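Local coordinates for glucosidase 2 subunit beta (Schizosaccharomyces pombe, PDB 4XQM), which recognises mannose-rich N-glycans through its MRH lectin domain as the beta subunit of glucosidase II, which trims glucose from immature glycoproteins in the endoplasmic reticulum, at residues E40-N48 with R58-C66; Y1-T9 with Y18-V26. One frame throughout, in Å; residues are numbered along the deposited sequence.

Contact 1 of 2, residues E40-N48 with R58-C66. With MAN (alpha-D-mannopyranose), chain B.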
loop_
_atom_site.group_PDB
_atom_site.type_symbol
_atom_site.label_atom_id
_atom_site.label_comp_id
_atom_site.label_asym_id
_atom_site.label_seq_id
_atom_site.Cartn_x
_atom_site.Cartn_y
_atom_site.Cartn_z
ATOM N N GLU A 40 -1.848 0.135 -12.971
ATOM C CA GLU A 40 -2.824 0.467 -13.997
ATOM C C GLU A 40 -3.532 1.728 -13.526
ATOM O O GLU A 40 -4.210 1.715 -12.489
ATOM C CB GLU A 40 -3.832 -0.672 -14.189
ATOM C CG GLU A 40 -4.878 -0.380 -15.260
ATOM C CD GLU A 40 -6.239 -1.002 -14.958
ATOM O OE1 GLU A 40 -6.284 -2.136 -14.422
ATOM O OE2 GLU A 40 -7.267 -0.349 -15.254
ATOM N N GLY A 41 -3.370 2.818 -14.269
ATOM C CA GLY A 41 -3.921 4.091 -13.832
ATOM C C GLY A 41 -3.363 4.515 -12.478
ATOM O O GLY A 41 -2.139 4.531 -12.276
ATOM N N ASN A 42 -4.261 4.853 -11.549
ATOM C CA ASN A 42 -3.869 5.264 -10.198
ATOM C C ASN A 42 -3.691 4.078 -9.268
ATOM O O ASN A 42 -3.482 4.254 -8.066
ATOM C CB ASN A 42 -4.950 6.158 -9.591
ATOM C CG ASN A 42 -5.157 7.419 -10.378
ATOM O OD1 ASN A 42 -4.220 7.928 -10.996
ATOM N ND2 ASN A 42 -6.385 7.936 -10.370
ATOM N N VAL A 43 -3.783 2.873 -9.812
ATOM C CA VAL A 43 -3.826 1.688 -8.966
ATOM C C VAL A 43 -2.512 0.909 -8.990
ATOM O O VAL A 43 -2.105 0.381 -10.033
ATOM C CB VAL A 43 -5.004 0.793 -9.376
ATOM C CG1 VAL A 43 -5.021 -0.469 -8.536
ATOM C CG2 VAL A 43 -6.311 1.567 -9.237
ATOM N N LEU A 44 -1.858 0.833 -7.832
ATOM C CA LEU A 44 -0.584 0.121 -7.705
ATOM C C LEU A 44 -0.817 -1.229 -7.031
ATOM O O LEU A 44 -1.322 -1.284 -5.895
ATOM C CB LEU A 44 0.414 0.935 -6.878
ATOM C CG LEU A 44 1.102 2.149 -7.516
ATOM C CD1 LEU A 44 0.139 3.314 -7.765
ATOM C CD2 LEU A 44 2.292 2.587 -6.655
ATOM N N LYS A 45 -0.443 -2.314 -7.709
ATOM C CA LYS A 45 -0.605 -3.643 -7.135
ATOM C C LYS A 45 0.689 -4.113 -6.498
ATOM O O LYS A 45 1.740 -4.148 -7.152
ATOM C CB LYS A 45 -1.067 -4.652 -8.196
ATOM C CG LYS A 45 -2.451 -4.352 -8.747
ATOM C CD LYS A 45 -2.902 -5.429 -9.736
ATOM C CE LYS A 45 -4.320 -5.173 -10.220
ATOM N NZ LYS A 45 -4.923 -6.419 -10.767
ATOM N N TYR A 46 0.599 -4.488 -5.225
ATOM C CA TYR A 46 1.718 -5.068 -4.496
ATOM C C TYR A 46 1.376 -6.536 -4.226
ATOM O O TYR A 46 0.267 -6.847 -3.785
ATOM C CB TYR A 46 1.940 -4.326 -3.168
ATOM C CG TYR A 46 2.501 -2.927 -3.302
ATOM C CD1 TYR A 46 1.688 -1.854 -3.678
ATOM C CD2 TYR A 46 3.841 -2.673 -3.034
ATOM C CE1 TYR A 46 2.212 -0.564 -3.796
ATOM C CE2 TYR A 46 4.369 -1.393 -3.142
ATOM C CZ TYR A 46 3.553 -0.348 -3.521
ATOM O OH TYR A 46 4.098 0.914 -3.626
ATOM N N GLU A 47 2.320 -7.438 -4.495
ATOM C CA GLU A 47 2.030 -8.877 -4.477
ATOM C C GLU A 47 3.072 -9.688 -3.701
ATOM O O GLU A 47 4.139 -9.172 -3.347
ATOM C CB GLU A 47 1.901 -9.392 -5.923
ATOM C CG GLU A 47 0.822 -8.686 -6.707
ATOM C CD GLU A 47 0.711 -9.165 -8.141
ATOM O OE1 GLU A 47 1.521 -10.027 -8.554
ATOM O OE2 GLU A 47 -0.193 -8.673 -8.853
ATOM N N ASN A 48 2.751 -10.956 -3.448
ATOM C CA ASN A 48 3.692 -11.917 -2.865
ATOM C C ASN A 48 4.208 -11.538 -1.485
ATOM O O ASN A 48 5.394 -11.695 -1.187
ATOM C CB ASN A 48 4.874 -12.177 -3.813
ATOM C CG ASN A 48 4.448 -12.277 -5.254
ATOM O OD1 ASN A 48 4.978 -11.576 -6.117
ATOM N ND2 ASN A 48 3.474 -13.137 -5.528
ATOM N N ARG A 58 -0.069 -12.561 1.435
ATOM C CA ARG A 58 -0.656 -11.224 1.464
ATOM C C ARG A 58 -0.437 -10.455 0.161
ATOM O O ARG A 58 0.511 -10.709 -0.588
ATOM C CB ARG A 58 -0.150 -10.431 2.680
ATOM C CG ARG A 58 -0.652 -10.984 4.028
ATOM C CD ARG A 58 0.020 -10.266 5.197
ATOM N NE ARG A 58 -0.458 -10.717 6.512
ATOM C CZ ARG A 58 -0.053 -11.849 7.071
ATOM N NH1 ARG A 58 0.796 -12.618 6.412
ATOM N NH2 ARG A 58 -0.494 -12.226 8.265
ATOM N N SER A 59 -1.361 -9.541 -0.130
ATOM C CA SER A 59 -1.209 -8.643 -1.264
ATOM C C SER A 59 -1.967 -7.373 -0.922
ATOM O O SER A 59 -2.819 -7.371 -0.023
ATOM C CB SER A 59 -1.738 -9.290 -2.553
ATOM O OG SER A 59 -3.125 -9.577 -2.436
ATOM N N ALA A 60 -1.642 -6.288 -1.614
ATOM C CA ALA A 60 -2.270 -5.006 -1.332
ATOM C C ALA A 60 -2.500 -4.272 -2.633
ATOM O O ALA A 60 -1.609 -4.191 -3.480
ATOM C CB ALA A 60 -1.390 -4.184 -0.406
ATOM N N ILE A 61 -3.700 -3.720 -2.781
ATOM C CA ILE A 61 -4.021 -2.908 -3.944
ATOM C C ILE A 61 -4.110 -1.476 -3.456
ATOM O O ILE A 61 -4.982 -1.137 -2.641
ATOM C CB ILE A 61 -5.352 -3.337 -4.574
ATOM C CG1 ILE A 61 -5.251 -4.797 -5.009
ATOM C CG2 ILE A 61 -5.690 -2.452 -5.761
ATOM C CD1 ILE A 61 -6.503 -5.333 -5.660
ATOM N N VAL A 62 -3.195 -0.637 -3.927
ATOM C CA VAL A 62 -3.066 0.717 -3.395
ATOM C C VAL A 62 -3.514 1.731 -4.432
ATOM O O VAL A 62 -2.867 1.882 -5.475
ATOM C CB VAL A 62 -1.601 1.022 -2.970
ATOM C CG1 VAL A 62 -1.490 2.416 -2.354
ATOM C CG2 VAL A 62 -1.075 -0.045 -2.000
ATOM N N THR A 63 -4.611 2.428 -4.140
ATOM C CA THR A 63 -5.121 3.459 -5.038
ATOM C C THR A 63 -4.621 4.827 -4.579
ATOM O O THR A 63 -4.903 5.252 -3.458
ATOM C CB THR A 63 -6.662 3.446 -5.112
ATOM O OG1 THR A 63 -7.115 2.164 -5.580
ATOM C CG2 THR A 63 -7.164 4.529 -6.072
ATOM N N VAL A 64 -3.854 5.500 -5.436
ATOM C CA VAL A 64 -3.226 6.771 -5.072
ATOM C C VAL A 64 -3.838 7.910 -5.878
ATOM O O VAL A 64 -3.724 7.951 -7.116
ATOM C CB VAL A 64 -1.706 6.743 -5.341
ATOM C CG1 VAL A 64 -1.057 8.021 -4.826
ATOM C CG2 VAL A 64 -1.064 5.527 -4.702
ATOM N N GLU A 65 -4.471 8.846 -5.185
ATOM C CA GLU A 65 -5.126 9.960 -5.866
ATOM C C GLU A 65 -4.489 11.288 -5.484
ATOM O O GLU A 65 -3.838 11.400 -4.448
ATOM C CB GLU A 65 -6.627 9.930 -5.591
ATOM C CG GLU A 65 -7.247 8.651 -6.160
ATOM C CD GLU A 65 -8.689 8.433 -5.765
ATOM O OE1 GLU A 65 -9.141 9.011 -4.748
ATOM O OE2 GLU A 65 -9.369 7.668 -6.483
ATOM N N CYS A 66 -4.647 12.278 -6.355
ATOM C CA CYS A 66 -4.010 13.580 -6.175
ATOM C C CYS A 66 -4.452 14.266 -4.886
ATOM O O CYS A 66 -5.648 14.359 -4.600
ATOM C CB CYS A 66 -4.315 14.493 -7.368
ATOM S SG CYS A 66 -3.725 16.209 -7.187
HETATM C C1 MAN B . -2.575 -10.323 11.083
HETATM C C2 MAN B . -2.692 -9.258 10.163
HETATM C C3 MAN B . -4.141 -9.309 9.654
HETATM C C4 MAN B . -4.489 -10.742 9.152
HETATM C C5 MAN B . -4.244 -11.752 10.284
HETATM C C6 MAN B . -4.383 -13.191 9.844
HETATM O O1 MAN B . -3.592 -9.887 11.934
HETATM O O2 MAN B . -1.821 -9.488 9.117
HETATM O O3 MAN B . -4.355 -8.333 8.670
HETATM O O4 MAN B . -5.839 -10.817 8.790
HETATM O O5 MAN B . -2.893 -11.598 10.690
HETATM O O6 MAN B . -4.444 -13.998 11.025
HETATM O O HOH W 1 -8.651 6.665 -8.910
#
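Asn42 meets Val64 at one end of an antiparallel pairing between strands 43-48 and 59-66: Val64 N gives a hydrogen bond to Asn42 O at 2.9 Å, nearly straight (N-H...O 175°). Asn42 ND2 donates to a water that donates to Glu65 OE2, a bridge between side chains of the two segments. Val43 and Thr63 form a non-hydrogen-bonded pair, and beside it Val43 CG1 presses on Ile61 CG2 at 3.5 Å, tighter than ordinary carbon contact. CG1 reaches Ile61 because it stands anti to the backbone N (chi1 178°), while CG2 turns to Thr63 OG1.

Leu44 pairs with Val62, N and O each bonded across, and both side chains turn to the face opposite Val43; Leu44 CD1 lies 4.0 Å from Val64 CG2. Tyr46 pairs reciprocally with Ala60; its ring brings CD1 to Val62 CG2 at 3.7 Å, and the hydroxyl of this buried tyrosine is hydrogen-bonded to Val21 O. Next to Ser59, which packs its CB on Tyr46 O, the extended chain of Arg58 carries its guanidinium to mannose. Arg58 NE and Arg58 NH2 both donate to mannose O2, each at 3.2 Å and bent (144°), with O2 near the guanidinium plane. NE divides its one hydrogen between O2 and Tyr83 OH, and NH1 is bonded to Ser51 O. Such a tethered pair of donors would probably restrict where O2 sits in this MRH-domain pocket.

Contact 2 of 2, residues Y1-T9 with Y18-V26; sequences YRAIKGMET and YKVVFYENV
The first beta hairpin of the MRH domain, strands 8-13 and 16-21, begins here, with the N-terminal segment laid along the turn that follows its second strand. Glu24 OE2 receives Lys5 NZ in a salt bridge of 2.9 Å, approached on the anti side and 28° out of the carboxylate plane. The lysine chain runs extended until its last torsion, where a bend (chi4 -66°) swings NZ to the carboxylate. Tyr23 crosses the lysine obliquely: Ile4 CD1 reaches Tyr23 CE2 at 3.4 Å and Tyr1 CB touches the same ring carbon, both obliquely, while Lys5 CA sits at the ring edge. The Tyr23 hydroxyl is bonded to Gln39 OE1.

Two type II turns, Ile4 to Met7 and Val21 to Glu24, face each other. Gly6 N bonds to Phe22 O and Phe22 N to Met7 O. Val21 CG1 packs at 3.5 Å on Gly6 CA, a tight carbon pair. Glu24 and Asn25 both oppose Val21, forming a classic beta bulge where the chain enters strand 25-28.

Met7 and Phe22 extend side by side in a Met-aromatic contact, Met7 SD 4.9 Å from the Phe22 ring centroid and 72° off its normal. Farther along, Glu8 and Val21 make a non-hydrogen-bonded pair, followed by the reciprocal Thr9-Val20 bonds, both 2.9 Å from N to O. Glu8 crosses Lys19 obliquely, Glu8 OE1 3.7 Å from Lys19 CD, without the charged ends meeting.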
loop_
_atom_site.group_PDB
_atom_site.type_symbol
_atom_site.label_atom_id
_atom_site.label_comp_id
_atom_site.label_asym_id
_atom_site.label_seq_id
_atom_site.Cartn_x
_atom_site.Cartn_y
_atom_site.Cartn_z
ATOM N N TYR A 1 10.554 7.046 -12.203
ATOM C CA TYR A 1 9.440 6.759 -11.348
ATOM C C TYR A 1 10.225 7.241 -10.194
ATOM O O TYR A 1 9.771 7.251 -9.082
ATOM C CB TYR A 1 9.224 5.260 -11.387
ATOM C CG TYR A 1 10.487 4.491 -11.699
ATOM C CD1 TYR A 1 10.928 4.288 -13.010
ATOM C CD2 TYR A 1 11.223 3.935 -10.675
ATOM C CE1 TYR A 1 12.090 3.567 -13.270
ATOM C CE2 TYR A 1 12.362 3.215 -10.925
ATOM C CZ TYR A 1 12.794 3.032 -12.212
ATOM O OH TYR A 1 13.944 2.296 -12.400
ATOM N N ARG A 2 11.430 7.720 -10.524
ATOM C CA ARG A 2 12.419 8.030 -9.508
ATOM C C ARG A 2 12.156 9.316 -8.747
ATOM O O ARG A 2 12.799 9.563 -7.726
ATOM C CB ARG A 2 13.832 8.003 -10.091
ATOM C CG ARG A 2 14.259 6.596 -10.487
ATOM C CD ARG A 2 15.711 6.550 -10.908
ATOM N NE ARG A 2 16.080 5.231 -11.411
ATOM C CZ ARG A 2 16.429 4.208 -10.637
ATOM N NH1 ARG A 2 16.442 4.352 -9.310
ATOM N NH2 ARG A 2 16.758 3.044 -11.184
ATOM N N ALA A 3 11.207 10.123 -9.217
ATOM C CA ALA A 3 10.785 11.275 -8.435
ATOM C C ALA A 3 9.861 10.787 -7.332
ATOM O O ALA A 3 9.553 11.529 -6.398
ATOM C CB ALA A 3 10.068 12.298 -9.290
ATOM N N ILE A 4 9.387 9.550 -7.438
ATOM C CA ILE A 4 8.539 9.045 -6.369
ATOM C C ILE A 4 8.867 7.658 -5.835
ATOM O O ILE A 4 8.395 7.300 -4.754
ATOM C CB ILE A 4 7.062 9.098 -6.708
ATOM C CG1 ILE A 4 6.716 8.018 -7.713
ATOM C CG2 ILE A 4 6.641 10.491 -7.204
ATOM C CD1 ILE A 4 5.301 7.570 -7.548
ATOM N N LYS A 5 9.651 6.868 -6.562
ATOM C CA LYS A 5 10.085 5.581 -5.999
ATOM C C LYS A 5 10.809 5.791 -4.670
ATOM O O LYS A 5 11.752 6.597 -4.567
ATOM C CB LYS A 5 10.998 4.816 -6.958
ATOM C CG LYS A 5 11.497 3.473 -6.390
ATOM C CD LYS A 5 12.181 2.631 -7.465
ATOM C CE LYS A 5 12.668 1.294 -6.912
ATOM N NZ LYS A 5 13.752 1.464 -5.902
ATOM N N GLY A 6 10.367 5.064 -3.649
ATOM C CA GLY A 6 10.971 5.170 -2.333
ATOM C C GLY A 6 10.259 6.141 -1.412
ATOM O O GLY A 6 10.568 6.217 -0.222
ATOM N N MET A 7 9.308 6.898 -1.950
ATOM C CA MET A 7 8.518 7.804 -1.123
ATOM C C MET A 7 7.664 6.996 -0.140
ATOM O O MET A 7 6.931 6.081 -0.540
ATOM C CB MET A 7 7.635 8.667 -2.012
ATOM C CG MET A 7 6.812 9.707 -1.288
ATOM S SD MET A 7 5.920 10.734 -2.481
ATOM C CE MET A 7 7.258 11.406 -3.452
ATOM N N GLU A 8 7.785 7.323 1.145
ATOM C CA GLU A 8 7.142 6.550 2.216
ATOM C C GLU A 8 6.019 7.321 2.914
ATOM O O GLU A 8 6.186 8.490 3.276
ATOM C CB GLU A 8 8.194 6.144 3.254
ATOM C CG GLU A 8 7.636 5.583 4.558
ATOM C CD GLU A 8 8.719 5.355 5.596
ATOM O OE1 GLU A 8 9.655 4.575 5.319
ATOM O OE2 GLU A 8 8.640 5.975 6.682
ATOM N N THR A 9 4.886 6.651 3.122
ATOM C CA THR A 9 3.795 7.205 3.925
ATOM C C THR A 9 3.438 6.185 5.009
ATOM O O THR A 9 3.336 4.987 4.723
ATOM C CB THR A 9 2.553 7.476 3.062
ATOM O OG1 THR A 9 2.915 8.321 1.957
ATOM C CG2 THR A 9 1.463 8.167 3.873
ATOM N N TYR A 18 0.975 0.907 9.346
ATOM C CA TYR A 18 1.014 0.642 7.913
ATOM C C TYR A 18 2.031 1.558 7.264
ATOM O O TYR A 18 2.098 2.747 7.583
ATOM C CB TYR A 18 -0.368 0.850 7.289
ATOM C CG TYR A 18 -1.341 -0.270 7.589
ATOM C CD1 TYR A 18 -1.321 -1.455 6.856
ATOM C CD2 TYR A 18 -2.278 -0.147 8.607
ATOM C CE1 TYR A 18 -2.210 -2.493 7.137
ATOM C CE2 TYR A 18 -3.180 -1.176 8.893
ATOM C CZ TYR A 18 -3.147 -2.337 8.151
ATOM O OH TYR A 18 -4.031 -3.356 8.429
ATOM N N LYS A 19 2.826 0.998 6.361
ATOM C CA LYS A 19 3.860 1.749 5.677
ATOM C C LYS A 19 3.802 1.417 4.203
ATOM O O LYS A 19 3.977 0.254 3.813
ATOM C CB LYS A 19 5.226 1.392 6.247
ATOM C CG LYS A 19 6.401 2.050 5.569
ATOM C CD LYS A 19 7.680 1.616 6.289
ATOM C CE LYS A 19 7.505 1.677 7.816
ATOM N NZ LYS A 19 8.646 1.065 8.567
ATOM N N VAL A 20 3.515 2.430 3.390
ATOM C CA VAL A 20 3.511 2.274 1.942
ATOM C C VAL A 20 4.730 2.984 1.385
ATOM O O VAL A 20 4.934 4.171 1.652
ATOM C CB VAL A 20 2.252 2.890 1.287
ATOM C CG1 VAL A 20 2.347 2.816 -0.241
ATOM C CG2 VAL A 20 0.989 2.172 1.784
ATOM N N VAL A 21 5.548 2.245 0.642
ATOM C CA VAL A 21 6.663 2.842 -0.079
ATOM C C VAL A 21 6.406 2.692 -1.580
ATOM O O VAL A 21 6.362 1.575 -2.110
ATOM C CB VAL A 21 7.993 2.195 0.303
ATOM C CG1 VAL A 21 9.133 2.981 -0.324
ATOM C CG2 VAL A 21 8.152 2.191 1.801
ATOM N N PHE A 22 6.224 3.816 -2.269
ATOM C CA PHE A 22 5.858 3.758 -3.691
ATOM C C PHE A 22 6.893 2.980 -4.512
ATOM O O PHE A 22 8.097 3.232 -4.409
ATOM C CB PHE A 22 5.658 5.162 -4.279
ATOM C CG PHE A 22 4.452 5.901 -3.737
ATOM C CD1 PHE A 22 3.312 5.219 -3.315
ATOM C CD2 PHE A 22 4.459 7.294 -3.675
ATOM C CE1 PHE A 22 2.196 5.926 -2.827
ATOM C CE2 PHE A 22 3.363 7.997 -3.190
ATOM C CZ PHE A 22 2.234 7.320 -2.767
ATOM N N TYR A 23 6.404 2.012 -5.294
ATOM C CA TYR A 23 7.224 1.220 -6.216
ATOM C C TYR A 23 8.241 0.323 -5.520
ATOM O O TYR A 23 9.153 -0.209 -6.160
ATOM C CB TYR A 23 7.923 2.120 -7.243
ATOM C CG TYR A 23 6.974 2.873 -8.145
ATOM C CD1 TYR A 23 5.829 2.267 -8.649
ATOM C CD2 TYR A 23 7.208 4.199 -8.475
ATOM C CE1 TYR A 23 4.954 2.967 -9.482
ATOM C CE2 TYR A 23 6.354 4.894 -9.301
ATOM C CZ TYR A 23 5.232 4.287 -9.801
ATOM O OH TYR A 23 4.382 5.001 -10.616
ATOM N N GLU A 24 8.070 0.131 -4.217
ATOM C CA GLU A 24 8.922 -0.790 -3.480
ATOM C C GLU A 24 8.071 -1.826 -2.740
ATOM O O GLU A 24 7.836 -2.923 -3.260
ATOM C CB GLU A 24 9.898 -0.022 -2.569
ATOM C CG GLU A 24 10.902 0.778 -3.423
ATOM C CD GLU A 24 11.947 1.546 -2.631
ATOM O OE1 GLU A 24 11.964 1.468 -1.378
ATOM O OE2 GLU A 24 12.776 2.242 -3.275
ATOM N N ASN A 25 7.595 -1.489 -1.552
ATOM C CA ASN A 25 6.829 -2.465 -0.778
ATOM C C ASN A 25 5.822 -1.836 0.172
ATOM O O ASN A 25 5.844 -0.625 0.401
ATOM C CB ASN A 25 7.778 -3.391 -0.007
ATOM C CG ASN A 25 8.998 -2.666 0.502
ATOM O OD1 ASN A 25 8.918 -1.509 0.921
ATOM N ND2 ASN A 25 10.146 -3.335 0.457
ATOM N N VAL A 26 4.936 -2.675 0.708
ATOM C CA VAL A 26 3.981 -2.260 1.730
ATOM C C VAL A 26 4.133 -3.164 2.938
ATOM O O VAL A 26 4.251 -4.382 2.779
ATOM C CB VAL A 26 2.535 -2.373 1.221
ATOM C CG1 VAL A 26 1.563 -1.971 2.311
ATOM C CG2 VAL A 26 2.343 -1.492 -0.015
#

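How the contacts relate
From the N terminus, contact 2 closes first, bringing 18-26 back onto 1-9 around the hairpin turn between strands 8-13 and 16-21. The chain then runs through strands 25-28 and 31-40 before contact 1 closes its own loop, between 40-48 and 58-66. The two loops are in series, neither enclosing nor crossing the other. Their centres are 11 Å apart, and both reach the same sheet. They touch directly: the hydroxyl of Tyr46 in contact 1 reaches the 21-23 turn of contact 2, with OH 3.3 Å from Phe22 CA, and Tyr46 CD2 packs on Val26 CG2 at 3.6 Å. This ties hairpin 43-48/59-66 to the turn after strand 16-21 and to strand 25-28.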